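Local atomic coordinates of ferrous iron uptake transporter protein B (Streptococcus thermophilus, PDB entry 3TAH), a protein that probably moves ferrous iron into the cell as part of a GTP-driven uptake system, its cytosolic G-protein and helical domains being the piece described here. Residues T91-N96 and R255-A260; I127-L132 and V140-A145; G190-Q195 and L216-F221; I203-F206 and V212-E215; E235-D240 and I246-A251. The protein carries 1 engineered substitution. All blocks are in the same frame, centred on the assembly; numbering follows the deposited sequence.

Interaction 1. Residues T91-N96 and R255-A260; sequences TNLERN and RVCQMA
A thiol wedged between two side chains of another helix forms this small apolar contact, which joins the start of helix 93-105 in the G domain to the last turn of helix 241-259 in the helical domain. C257 and L93 each start toward the other's segment, and SG and CD2 make the contact: with SG opposite the carbonyl carbon (chi1 -66°), the sulfur reaches CD2 of L93 at 3.7 Å and also lies 3.9 Å from CG of E94. E94 works differently: it offers the aliphatic part of an extended chain, and its carboxylate oxygen OE2 passes 3.9 Å from CB of C257. The glutamate also rests on I253 and E254 of helix 241-259. In the turn that begins helix 93-105, O of N92 accepts from both N and ND2 of N96; the ND2 bond is 2.8 Å long and comes from above the carbonyl plane. Around L93 lie V88, at the end of strand 83-89, and I127. Such a seam, with a helix that follows a central strand receiving the closing helix of an appended bundle, is one of the places where the G domain and the helical domain of FeoB meet.

Interaction 2. Residues I127-L132 and V140-A145; sequences INVDKL and VVATSA. With MG (magnesium ion), chain E; BGO (3'-O-(N-methylanthraniloyl)guanosine-5'-diphosphate), chain C.
V129 and V140 share most of the apolar contact. CG1 of V129 meets CG1 of V140 at 3.9 Å, the two branched side chains crossing at a slant, and the same V129 methyl lies 3.5 Å from the carbonyl O of V140. The other branch, CG2, faces CB of A142 at 4.2 Å, while L132 CD2 reaches V140 CG1 at 4.3 Å. Helix 129-136 thus lies against strand 140-142, the outermost strand at one end of the P-loop GTPase sheet, beside strand 110-115. Metal bonds occupy the start of the helix: OD1 of N128, the N-cap residue, and OD1 of D130 bind magnesium, N128 at 2.1 Å, with three waters. Two of those waters are also held, one by N128 ND2 and one by D130 N. Nucleotide recognition follows the strand. The backbone N of A145 donates to O6 of the methylanthraniloyl-GDP guanine at 2.8 Å, as in the guanine-recognition loop of related GTPases, and S144 OG is hydrogen-bonded to D118, which binds the same ligand.

Interaction 3. Residues G190-Q195 and L216-F221; sequences GNSVPQ and LDLSQF
V193 sets its CG1 methyl against CD2 of L216, 3.9 Å away, and the two branched side chains meet at an angle. The methyl that does the touching stands opposite the carbonyl carbon (chi1 -61°). Both partners also lean on Y201 of helix 198-206, so the pair forms part of a larger apolar cluster; L216 reaches L189 and L205 as well. One residue back, S192 starts toward the other segment, but its OG stays 4.3 Å from CD2 of L218, a loose van der Waals approach. The hydroxyl's polar partners are NE2 of Q222, by a hydrogen bond, and a water that donates to it at 2.8 Å. That same water reaches the carbonyl O of D217 at 3.4 Å, so one water links the two segments, weakly on the D217 side. L218, for its part, packs on L189, R223 and I226. Two irregular linkers thus meet over the helix ends, one leaving helix 176-189 and the other leading from helix 210-215 into helix 220-237. Such linkers, packed by a few aliphatic side chains at one end of the bundle, are in keeping with the all-helical cytosolic domain of FeoB.

Interaction 4. Residues I203-F206 and V212-E215; sequences IKLF and VEAE
V212 has one methyl opposite its backbone N and the other opposite its carbonyl carbon (chi1 166°), which spreads the two branches over neighbouring residues of helix 198-206. CG2 comes up to CB of K204 at 3.7 Å, and CG1 meets CD2 of L205 at 3.8 Å; both side chains cross that of V212 at about a right angle. K204 starts toward V212, but bends at its second torsion (chi2 -84°) and carries its amine away, where NZ pairs with the carboxylate of E207 in a salt bridge. Its CB and CG alone serve V212. L205 also brings CD2 to CG of E213 at 4.2 Å, the two chains running past one another, head to tail. The glutamate's carboxylate reaches back through a water, which donates to E213 OE2 at 2.8 Å and to the carbonyl O of L205 at 2.7 Å. Beyond the contact, L205 continues into the bundle, meeting L189, L216 and I226, and D209 OD2 accepts from the backbone N of V212 at the start of helix 210-215. Aliphatic groups alone touch directly, so the direct contact is dispersive, with one water-mediated polar link at its edge.

Interaction 5. Residues E235-D240 and I246-A251; sequences EIFTED and INERYA
The turn between helices 220-237 and 241-259, a helix-loop-helix, brings its loop and the end of its first helix up to a later turn of the second. F237, the last residue of the first helix, has CE1 3.9 Å from OE2 of E248. The ring and carboxylate planes meet obliquely, 60° apart. E248 gets OE2 there by bending at its second torsion (chi2 -57°), and its other oxygen, OE1, accepts from the backbone N of D175. R177 forms a cation-pi pair with F237, so a positive charge as well as a carboxylate flanks the ring, which may ease the closeness of the negative group. Nearer the surface, E239 and N247 approach from opposite directions: OE1 of E239 stops 3.8 Å from ND2 of N247, with the carboxylate and amide planes nearly perpendicular, at 88°, a loose polar approach. The loop itself is shaped by T238, whose positive phi ends the helix and whose OG1 donates to the carbonyl O of F237 at 2.8 Å. D240 then serves as N-cap of the next helix. This connection, a helix stop followed at once by a capped helix start, is a short helix-loop-helix corner of the cytosolic helical domain of FeoB.

The five contacts run from the nucleotide end of the G domain to the far end of the helical domain. Interactions 1 and 2 touch, with A260 CB 3.5 Å from L132 N and L93 CD2 3.7 Å from I127 CD1, so the domain seam lies next to the magnesium site; the L93 side chain is about 13 Å from both the metal and the nucleotide. Helix 241-259 serves both interaction 5 and, further along, interaction 1; R249 NH2 of interaction 5 meets I203 CG2 of interaction 4 at 3.6 Å. Interaction 4 in turn shares L205 packing with interaction 3. Interactions 2 and 3 have centres about 38 Å apart, on opposite sides of the chain's centre.

Interaction 1. Residues T91-N96 and R255-A260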
# COMPACT_ATOMS: atom_id res chain seq x y z
N THR A 91 -10.47 13.12 5.15
CA THR A 91 -10.25 14.32 5.97
C THR A 91 -8.80 14.45 6.44
O THR A 91 -8.45 15.43 7.09
CB THR A 91 -11.18 14.36 7.21
OG1 THR A 91 -10.68 13.46 8.22
CG2 THR A 91 -12.62 14.00 6.85
N ASN A 92 -7.97 13.47 6.13
CA ASN A 92 -6.56 13.49 6.49
C ASN A 92 -5.75 12.84 5.37
O ASN A 92 -4.94 11.93 5.59
CB ASN A 92 -6.43 12.69 7.77
CG ASN A 92 -5.08 12.78 8.39
OD1 ASN A 92 -4.66 11.84 9.05
ND2 ASN A 92 -4.39 13.89 8.20
N LEU A 93 -5.99 13.34 4.17
CA LEU A 93 -5.55 12.67 2.93
C LEU A 93 -4.05 12.43 2.82
O LEU A 93 -3.61 11.29 2.64
CB LEU A 93 -6.04 13.45 1.71
CG LEU A 93 -5.81 12.83 0.33
CD1 LEU A 93 -6.41 11.42 0.25
CD2 LEU A 93 -6.41 13.72 -0.73
N GLU A 94 -3.25 13.49 2.94
CA GLU A 94 -1.80 13.36 2.76
C GLU A 94 -1.17 12.33 3.71
O GLU A 94 -0.36 11.51 3.27
CB GLU A 94 -1.10 14.72 2.82
CG GLU A 94 -1.49 15.62 1.64
CD GLU A 94 -0.62 16.85 1.46
OE1 GLU A 94 0.39 17.01 2.18
OE2 GLU A 94 -0.96 17.66 0.57
N ARG A 95 -1.54 12.39 4.99
CA ARG A 95 -1.04 11.44 5.99
C ARG A 95 -1.40 10.00 5.65
O ARG A 95 -0.58 9.11 5.82
CB ARG A 95 -1.54 11.78 7.41
CG ARG A 95 -1.01 10.81 8.50
CD ARG A 95 -1.26 11.29 9.95
NE ARG A 95 -2.67 11.21 10.33
CZ ARG A 95 -3.24 11.84 11.37
NH1 ARG A 95 -2.54 12.63 12.18
NH2 ARG A 95 -4.54 11.67 11.60
N ASN A 96 -2.64 9.78 5.19
CA ASN A 96 -3.10 8.44 4.82
C ASN A 96 -2.43 7.88 3.55
O ASN A 96 -2.21 6.67 3.45
CB ASN A 96 -4.62 8.41 4.62
CG ASN A 96 -5.39 8.36 5.93
OD1 ASN A 96 -6.16 7.41 6.17
ND2 ASN A 96 -5.21 9.36 6.77
N ARG A 255 2.35 16.71 -4.55
CA ARG A 255 2.18 16.98 -5.99
C ARG A 255 0.86 16.42 -6.48
O ARG A 255 0.08 17.12 -7.14
CB ARG A 255 3.33 16.39 -6.82
CG ARG A 255 4.68 17.10 -6.71
CD ARG A 255 5.66 16.66 -7.82
NE ARG A 255 6.02 15.23 -7.81
CZ ARG A 255 6.99 14.66 -7.09
NH1 ARG A 255 7.76 15.36 -6.26
NH2 ARG A 255 7.20 13.34 -7.20
N VAL A 256 0.58 15.16 -6.15
CA VAL A 256 -0.68 14.53 -6.52
C VAL A 256 -1.88 15.30 -5.96
O VAL A 256 -2.82 15.62 -6.71
CB VAL A 256 -0.75 13.06 -6.06
CG1 VAL A 256 -2.16 12.51 -6.28
CG2 VAL A 256 0.31 12.22 -6.78
N CYS A 257 -1.85 15.61 -4.67
CA CYS A 257 -2.98 16.30 -4.03
C CYS A 257 -3.20 17.71 -4.61
O CYS A 257 -4.34 18.13 -4.78
CB CYS A 257 -2.86 16.33 -2.51
SG CYS A 257 -2.96 14.67 -1.79
N GLN A 258 -2.12 18.41 -4.93
CA GLN A 258 -2.23 19.70 -5.64
C GLN A 258 -2.85 19.54 -7.03
O GLN A 258 -3.80 20.26 -7.37
CB GLN A 258 -0.85 20.36 -5.80
CG GLN A 258 -0.88 21.68 -6.59
CD GLN A 258 0.46 22.03 -7.19
OE1 GLN A 258 1.02 23.07 -6.88
NE2 GLN A 258 0.99 21.16 -8.05
N MET A 259 -2.32 18.62 -7.84
CA MET A 259 -2.85 18.35 -9.18
C MET A 259 -4.29 17.80 -9.14
O MET A 259 -4.99 17.86 -10.16
CB MET A 259 -1.95 17.39 -9.98
CG MET A 259 -0.58 17.96 -10.36
SD MET A 259 0.45 16.85 -11.37
CE MET A 259 0.81 15.48 -10.26
N ALA A 260 -4.71 17.27 -7.99
CA ALA A 260 -6.06 16.74 -7.79
C ALA A 260 -7.03 17.69 -7.06
O ALA A 260 -7.97 17.23 -6.40
CB ALA A 260 -5.98 15.40 -7.04

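Interaction 2. Residues I127-L132 and V140-A145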
# COMPACT_ATOMS: atom_id res chain seq x y z
N ILE A 127 -12.43 17.17 -2.59
CA ILE A 127 -11.43 16.34 -3.27
C ILE A 127 -12.03 15.98 -4.62
O ILE A 127 -13.16 15.50 -4.69
CB ILE A 127 -11.09 15.04 -2.48
CG1 ILE A 127 -10.38 15.38 -1.18
CG2 ILE A 127 -10.24 14.08 -3.35
CD1 ILE A 127 -10.03 14.19 -0.29
N ASN A 128 -11.27 16.21 -5.69
CA ASN A 128 -11.74 15.86 -7.02
C ASN A 128 -11.34 14.40 -7.26
O ASN A 128 -10.20 14.11 -7.63
CB ASN A 128 -11.19 16.82 -8.06
CG ASN A 128 -11.88 16.67 -9.40
OD1 ASN A 128 -12.38 15.59 -9.73
ND2 ASN A 128 -11.94 17.75 -10.17
N VAL A 129 -12.28 13.50 -7.06
CA VAL A 129 -12.00 12.05 -7.07
C VAL A 129 -11.31 11.55 -8.35
O VAL A 129 -10.29 10.86 -8.26
CB VAL A 129 -13.27 11.23 -6.76
CG1 VAL A 129 -13.02 9.74 -6.93
CG2 VAL A 129 -13.70 11.51 -5.35
N ASP A 130 -11.85 11.87 -9.53
CA ASP A 130 -11.25 11.33 -10.75
C ASP A 130 -9.83 11.87 -10.97
O ASP A 130 -8.98 11.13 -11.49
CB ASP A 130 -12.14 11.49 -11.99
CG ASP A 130 -12.08 12.85 -12.56
OD1 ASP A 130 -12.28 13.80 -11.78
OD2 ASP A 130 -11.83 12.98 -13.77
N LYS A 131 -9.57 13.13 -10.60
CA LYS A 131 -8.21 13.69 -10.69
C LYS A 131 -7.27 13.00 -9.71
O LYS A 131 -6.12 12.73 -10.04
CB LYS A 131 -8.18 15.20 -10.45
CG LYS A 131 -8.73 16.02 -11.61
CD LYS A 131 -8.33 17.47 -11.47
CE LYS A 131 -8.83 18.28 -12.66
NZ LYS A 131 -8.74 19.74 -12.38
N LEU A 132 -7.75 12.73 -8.49
CA LEU A 132 -6.94 11.99 -7.51
C LEU A 132 -6.57 10.61 -8.05
O LEU A 132 -5.41 10.19 -7.96
CB LEU A 132 -7.66 11.85 -6.17
CG LEU A 132 -6.89 11.14 -5.04
CD1 LEU A 132 -5.67 11.97 -4.70
CD2 LEU A 132 -7.79 10.90 -3.82
N VAL A 140 -10.16 5.11 -7.62
CA VAL A 140 -10.59 5.71 -6.36
C VAL A 140 -12.12 5.82 -6.37
O VAL A 140 -12.69 6.31 -7.35
CB VAL A 140 -9.98 7.12 -6.14
CG1 VAL A 140 -10.41 7.69 -4.79
CG2 VAL A 140 -8.45 7.10 -6.23
N VAL A 141 -12.76 5.38 -5.30
CA VAL A 141 -14.21 5.49 -5.11
C VAL A 141 -14.51 6.15 -3.76
O VAL A 141 -14.04 5.69 -2.72
CB VAL A 141 -14.89 4.10 -5.16
CG1 VAL A 141 -16.40 4.22 -4.89
CG2 VAL A 141 -14.65 3.43 -6.51
N ALA A 142 -15.28 7.24 -3.78
CA ALA A 142 -15.67 7.94 -2.57
C ALA A 142 -16.64 7.05 -1.80
O ALA A 142 -17.60 6.53 -2.38
CB ALA A 142 -16.31 9.28 -2.87
N THR A 143 -16.37 6.86 -0.51
CA THR A 143 -17.26 6.08 0.34
C THR A 143 -17.55 6.80 1.66
O THR A 143 -16.81 7.69 2.10
CB THR A 143 -16.67 4.67 0.70
OG1 THR A 143 -15.50 4.82 1.51
CG2 THR A 143 -16.33 3.87 -0.54
N SER A 144 -18.66 6.39 2.27
CA SER A 144 -19.01 6.77 3.64
C SER A 144 -19.54 5.52 4.33
O SER A 144 -20.59 5.00 3.95
CB SER A 144 -20.07 7.87 3.67
OG SER A 144 -20.38 8.21 5.02
N ALA A 145 -18.79 5.05 5.33
CA ALA A 145 -19.23 3.92 6.16
C ALA A 145 -20.45 4.33 7.00
O ALA A 145 -21.34 3.52 7.24
CB ALA A 145 -18.08 3.42 7.04
MG MG E . -13.83 15.00 -11.17
C' BGO C . -16.86 5.93 16.24
N1 BGO C . -17.98 8.67 7.98
C2 BGO C . -18.11 9.13 9.31
N2 BGO C . -18.72 10.28 9.56
N3 BGO C . -17.60 8.40 10.32
C4 BGO C . -16.98 7.23 10.05
C5 BGO C . -16.83 6.72 8.75
C6 BGO C . -17.34 7.46 7.68
O6 BGO C . -17.25 7.08 6.51
N7 BGO C . -16.18 5.56 8.86
C8 BGO C . -15.92 5.32 10.14
N9 BGO C . -16.42 6.34 10.85
PA BGO C . -13.24 2.59 12.52
PB BGO C . -10.58 1.57 11.90
C1' BGO C . -17.43 6.96 17.25
O1' BGO C . -17.11 4.74 16.34
O1A BGO C . -13.96 1.76 11.55
C1B BGO C . -16.40 6.60 12.26
O1B BGO C . -9.81 1.95 10.71
C2' BGO C . -18.43 6.60 18.16
N2' BGO C . -18.93 5.36 18.22
O2' BGO C . -17.89 5.26 13.49
O2A BGO C . -13.19 2.18 13.97
C2B BGO C . -16.53 5.50 13.19
O2B BGO C . -11.26 0.29 11.82
C3' BGO C . -18.91 7.56 19.04
O3' BGO C . -16.11 6.34 15.25
O3A BGO C . -11.70 2.77 12.05
C3B BGO C . -15.68 5.29 14.36
O3B BGO C . -9.82 1.76 13.18
C4' BGO C . -18.42 8.86 19.00
O4' BGO C . -14.98 6.86 12.58
C4B BGO C . -14.49 6.04 13.76
C5' BGO C . -17.43 9.23 18.10
O5' BGO C . -13.82 4.09 12.44
C5B BGO C . -13.33 5.15 13.27
C6' BGO C . -16.94 8.26 17.21
CM' BGO C . -19.58 4.81 19.42
O HOH W 1 -13.04 16.34 -12.58
O HOH W 2 -14.45 13.51 -9.68
O HOH W 3 -15.42 16.14 -10.59

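Interaction 3. Residues G190-Q195 and L216-F221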
# COMPACT_ATOMS: atom_id res chain seq x y z
N GLY A 190 18.87 -8.50 -9.71
CA GLY A 190 18.65 -9.53 -10.74
C GLY A 190 17.35 -10.27 -10.45
O GLY A 190 16.32 -9.62 -10.25
N ASN A 191 17.41 -11.60 -10.40
CA ASN A 191 16.23 -12.44 -10.13
C ASN A 191 16.11 -12.92 -8.68
O ASN A 191 15.43 -13.91 -8.39
CB ASN A 191 16.18 -13.64 -11.10
CG ASN A 191 17.26 -14.67 -10.84
OD1 ASN A 191 18.17 -14.47 -10.03
ND2 ASN A 191 17.18 -15.80 -11.55
N SER A 192 16.78 -12.21 -7.76
CA SER A 192 16.76 -12.55 -6.34
C SER A 192 15.41 -12.32 -5.69
O SER A 192 15.13 -12.90 -4.65
CB SER A 192 17.82 -11.75 -5.56
OG SER A 192 19.11 -12.22 -5.90
N VAL A 193 14.59 -11.49 -6.32
CA VAL A 193 13.23 -11.22 -5.88
C VAL A 193 12.29 -11.30 -7.06
O VAL A 193 12.73 -11.23 -8.20
CB VAL A 193 13.12 -9.83 -5.23
CG1 VAL A 193 14.03 -9.76 -3.99
CG2 VAL A 193 13.49 -8.73 -6.21
N PRO A 194 10.97 -11.46 -6.82
CA PRO A 194 10.03 -11.45 -7.94
C PRO A 194 9.99 -10.10 -8.66
O PRO A 194 10.12 -9.05 -8.01
CB PRO A 194 8.68 -11.75 -7.29
CG PRO A 194 9.01 -12.34 -5.94
CD PRO A 194 10.30 -11.70 -5.53
N GLN A 195 9.80 -10.13 -9.98
CA GLN A 195 9.64 -8.90 -10.76
C GLN A 195 8.50 -8.02 -10.21
O GLN A 195 8.66 -6.80 -10.13
CB GLN A 195 9.44 -9.19 -12.25
CG GLN A 195 10.75 -9.60 -12.97
CD GLN A 195 11.65 -8.41 -13.23
OE1 GLN A 195 12.63 -8.15 -12.49
NE2 GLN A 195 11.33 -7.68 -14.28
N LEU A 216 16.66 -11.70 2.66
CA LEU A 216 17.18 -11.92 1.31
C LEU A 216 18.55 -12.59 1.32
O LEU A 216 19.40 -12.26 2.14
CB LEU A 216 17.29 -10.59 0.55
CG LEU A 216 16.07 -10.09 -0.23
CD1 LEU A 216 14.92 -9.84 0.70
CD2 LEU A 216 16.41 -8.82 -1.00
N ASP A 217 18.74 -13.54 0.42
CA ASP A 217 20.00 -14.26 0.29
C ASP A 217 20.77 -13.52 -0.77
O ASP A 217 20.71 -13.89 -1.96
CB ASP A 217 19.74 -15.72 -0.10
CG ASP A 217 21.03 -16.50 -0.34
OD1 ASP A 217 22.01 -16.33 0.40
OD2 ASP A 217 21.05 -17.32 -1.29
N LEU A 218 21.46 -12.46 -0.35
CA LEU A 218 22.28 -11.64 -1.25
C LEU A 218 23.75 -12.01 -1.15
O LEU A 218 24.26 -12.24 -0.06
CB LEU A 218 22.15 -10.13 -0.95
CG LEU A 218 20.73 -9.57 -1.09
CD1 LEU A 218 20.70 -8.06 -0.80
CD2 LEU A 218 20.12 -9.88 -2.47
N SER A 219 24.41 -12.06 -2.30
CA SER A 219 25.84 -12.33 -2.34
C SER A 219 26.61 -11.15 -1.77
O SER A 219 26.08 -10.02 -1.66
CB SER A 219 26.30 -12.58 -3.78
OG SER A 219 26.26 -11.38 -4.54
N GLN A 220 27.86 -11.41 -1.41
CA GLN A 220 28.76 -10.35 -0.96
C GLN A 220 28.84 -9.27 -2.04
O GLN A 220 28.81 -8.08 -1.72
CB GLN A 220 30.16 -10.89 -0.64
CG GLN A 220 31.16 -9.79 -0.27
CD GLN A 220 32.52 -10.31 0.13
OE1 GLN A 220 32.82 -11.50 -0.01
NE2 GLN A 220 33.37 -9.42 0.62
N PHE A 221 28.94 -9.66 -3.31
CA PHE A 221 29.05 -8.66 -4.38
C PHE A 221 27.78 -7.79 -4.46
O PHE A 221 27.86 -6.57 -4.61
CB PHE A 221 29.39 -9.32 -5.72
CG PHE A 221 29.40 -8.34 -6.86
CD1 PHE A 221 30.31 -7.29 -6.87
CD2 PHE A 221 28.49 -8.45 -7.91
CE1 PHE A 221 30.33 -6.37 -7.89
CE2 PHE A 221 28.50 -7.53 -8.95
CZ PHE A 221 29.44 -6.48 -8.93
O HOH W 4 19.12 -14.78 -4.83

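Interaction 4. Residues I203-F206 and V212-E215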
# COMPACT_ATOMS: atom_id res chain seq x y z
N ILE A 203 13.49 -0.46 -2.82
CA ILE A 203 13.33 0.71 -1.95
C ILE A 203 13.66 0.35 -0.51
O ILE A 203 14.33 1.12 0.18
CB ILE A 203 11.92 1.33 -2.05
CG1 ILE A 203 11.72 1.93 -3.44
CG2 ILE A 203 11.74 2.44 -0.99
CD1 ILE A 203 10.30 2.26 -3.77
N LYS A 204 13.18 -0.80 -0.05
CA LYS A 204 13.51 -1.28 1.30
C LYS A 204 15.01 -1.46 1.51
O LYS A 204 15.53 -1.13 2.57
CB LYS A 204 12.78 -2.59 1.60
CG LYS A 204 11.31 -2.39 1.84
CD LYS A 204 11.04 -2.00 3.27
CE LYS A 204 9.65 -1.43 3.48
NZ LYS A 204 9.54 -0.07 2.87
N LEU A 205 15.70 -2.00 0.51
CA LEU A 205 17.14 -2.16 0.60
C LEU A 205 17.85 -0.81 0.66
O LEU A 205 18.81 -0.64 1.43
CB LEU A 205 17.68 -2.96 -0.58
CG LEU A 205 17.36 -4.46 -0.44
CD1 LEU A 205 17.54 -5.15 -1.78
CD2 LEU A 205 18.22 -5.09 0.65
N PHE A 206 17.35 0.14 -0.13
CA PHE A 206 17.93 1.47 -0.16
C PHE A 206 17.86 2.11 1.22
O PHE A 206 18.85 2.70 1.70
CB PHE A 206 17.25 2.37 -1.19
CG PHE A 206 17.80 3.77 -1.22
CD1 PHE A 206 18.95 4.06 -1.95
CD2 PHE A 206 17.19 4.79 -0.51
CE1 PHE A 206 19.47 5.36 -1.98
CE2 PHE A 206 17.71 6.10 -0.53
CZ PHE A 206 18.84 6.39 -1.26
N VAL A 212 14.16 -6.96 5.43
CA VAL A 212 14.51 -7.35 4.06
C VAL A 212 15.96 -7.80 4.02
O VAL A 212 16.28 -8.82 3.39
CB VAL A 212 14.18 -6.24 3.03
CG1 VAL A 212 14.85 -6.51 1.70
CG2 VAL A 212 12.65 -6.11 2.86
N GLU A 213 16.84 -7.07 4.70
CA GLU A 213 18.28 -7.43 4.71
C GLU A 213 18.53 -8.81 5.32
O GLU A 213 19.35 -9.58 4.82
CB GLU A 213 19.08 -6.39 5.48
CG GLU A 213 19.16 -5.08 4.74
CD GLU A 213 19.79 -3.96 5.53
OE1 GLU A 213 19.93 -4.08 6.76
OE2 GLU A 213 20.12 -2.94 4.91
N ALA A 214 17.82 -9.11 6.39
CA ALA A 214 17.93 -10.42 7.04
C ALA A 214 17.30 -11.53 6.21
O ALA A 214 17.78 -12.65 6.25
CB ALA A 214 17.29 -10.36 8.43
N GLU A 215 16.24 -11.26 5.45
CA GLU A 215 15.53 -12.32 4.74
C GLU A 215 16.10 -12.68 3.37
O GLU A 215 16.00 -13.83 2.97
CB GLU A 215 14.03 -12.01 4.60
CG GLU A 215 13.66 -11.18 3.38
CD GLU A 215 12.17 -10.84 3.28
OE1 GLU A 215 11.85 -9.66 3.07
OE2 GLU A 215 11.33 -11.73 3.41
O HOH W 5 20.58 -2.47 2.22

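Interaction 5. Residues E235-D240 and I246-A251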
# COMPACT_ATOMS: atom_id res chain seq x y z
N GLU A 235 25.17 11.12 -0.37
CA GLU A 235 26.09 12.24 -0.58
C GLU A 235 25.48 13.34 -1.43
O GLU A 235 25.62 14.52 -1.11
CB GLU A 235 27.42 11.76 -1.18
CG GLU A 235 28.23 10.98 -0.18
CD GLU A 235 29.53 10.39 -0.74
OE1 GLU A 235 29.88 10.69 -1.90
OE2 GLU A 235 30.18 9.62 0.01
N ILE A 236 24.79 12.95 -2.51
CA ILE A 236 24.21 13.94 -3.42
C ILE A 236 22.93 14.57 -2.85
O ILE A 236 22.61 15.69 -3.22
CB ILE A 236 24.03 13.41 -4.88
CG1 ILE A 236 22.92 12.37 -5.03
CG2 ILE A 236 25.38 12.88 -5.40
CD1 ILE A 236 22.77 11.84 -6.49
N PHE A 237 22.20 13.88 -1.98
CA PHE A 237 21.09 14.52 -1.25
C PHE A 237 21.50 15.25 0.04
O PHE A 237 20.72 16.08 0.55
CB PHE A 237 20.01 13.50 -0.87
CG PHE A 237 19.07 13.11 -1.97
CD1 PHE A 237 17.87 13.79 -2.16
CD2 PHE A 237 19.34 12.02 -2.79
CE1 PHE A 237 16.98 13.42 -3.15
CE2 PHE A 237 18.45 11.64 -3.79
CZ PHE A 237 17.26 12.34 -3.97
N THR A 238 22.72 14.99 0.54
CA THR A 238 23.19 15.36 1.89
C THR A 238 22.14 15.04 2.96
O THR A 238 21.83 15.84 3.83
CB THR A 238 23.71 16.84 2.02
OG1 THR A 238 22.67 17.77 1.71
CG2 THR A 238 24.89 17.07 1.12
N GLU A 239 21.59 13.82 2.86
CA GLU A 239 20.54 13.35 3.74
C GLU A 239 20.72 11.84 3.88
O GLU A 239 21.26 11.20 2.97
CB GLU A 239 19.20 13.71 3.09
CG GLU A 239 17.97 13.65 3.97
CD GLU A 239 17.64 14.99 4.66
OE1 GLU A 239 17.34 16.00 3.96
OE2 GLU A 239 17.65 15.03 5.90
N ASP A 240 20.27 11.26 4.99
CA ASP A 240 20.33 9.81 5.17
C ASP A 240 19.28 9.13 4.31
O ASP A 240 18.22 9.71 4.04
CB ASP A 240 20.17 9.40 6.64
CG ASP A 240 18.78 9.65 7.15
OD1 ASP A 240 18.49 10.79 7.53
OD2 ASP A 240 17.97 8.69 7.16
N ILE A 246 11.42 8.99 2.75
CA ILE A 246 10.32 9.68 3.44
C ILE A 246 9.97 10.98 2.74
O ILE A 246 8.80 11.24 2.44
CB ILE A 246 10.67 9.99 4.92
CG1 ILE A 246 10.71 8.72 5.77
CG2 ILE A 246 9.66 10.95 5.49
CD1 ILE A 246 11.21 8.98 7.21
N ASN A 247 10.99 11.80 2.46
CA ASN A 247 10.78 13.09 1.81
C ASN A 247 10.20 12.92 0.41
O ASN A 247 9.31 13.68 0.02
CB ASN A 247 12.09 13.90 1.76
CG ASN A 247 12.58 14.32 3.14
OD1 ASN A 247 11.81 14.35 4.09
ND2 ASN A 247 13.88 14.64 3.24
N GLU A 248 10.71 11.93 -0.34
CA GLU A 248 10.20 11.66 -1.69
C GLU A 248 8.75 11.19 -1.68
O GLU A 248 7.97 11.62 -2.54
CB GLU A 248 11.09 10.68 -2.47
CG GLU A 248 12.44 11.25 -2.89
CD GLU A 248 12.33 12.51 -3.74
OE1 GLU A 248 11.51 12.56 -4.67
OE2 GLU A 248 13.08 13.46 -3.47
N ARG A 249 8.36 10.33 -0.73
CA ARG A 249 6.96 9.92 -0.60
C ARG A 249 6.04 11.13 -0.39
O ARG A 249 5.07 11.31 -1.11
CB ARG A 249 6.75 8.89 0.52
CG ARG A 249 7.41 7.55 0.31
CD ARG A 249 7.03 6.53 1.40
NE ARG A 249 7.83 5.32 1.25
CZ ARG A 249 7.65 4.41 0.28
NH1 ARG A 249 6.67 4.55 -0.61
NH2 ARG A 249 8.45 3.35 0.22
N TYR A 250 6.35 11.95 0.60
CA TYR A 250 5.55 13.15 0.86
C TYR A 250 5.56 14.16 -0.29
O TYR A 250 4.53 14.76 -0.56
CB TYR A 250 5.93 13.82 2.19
CG TYR A 250 5.42 13.07 3.39
CD1 TYR A 250 4.06 12.89 3.60
CD2 TYR A 250 6.30 12.52 4.33
CE1 TYR A 250 3.58 12.18 4.70
CE2 TYR A 250 5.83 11.81 5.43
CZ TYR A 250 4.47 11.65 5.61
OH TYR A 250 3.99 10.95 6.70
N ALA A 251 6.68 14.32 -0.98
CA ALA A 251 6.72 15.23 -2.14
C ALA A 251 5.76 14.75 -3.24
O ALA A 251 4.98 15.55 -3.79
CB ALA A 251 8.15 15.41 -2.65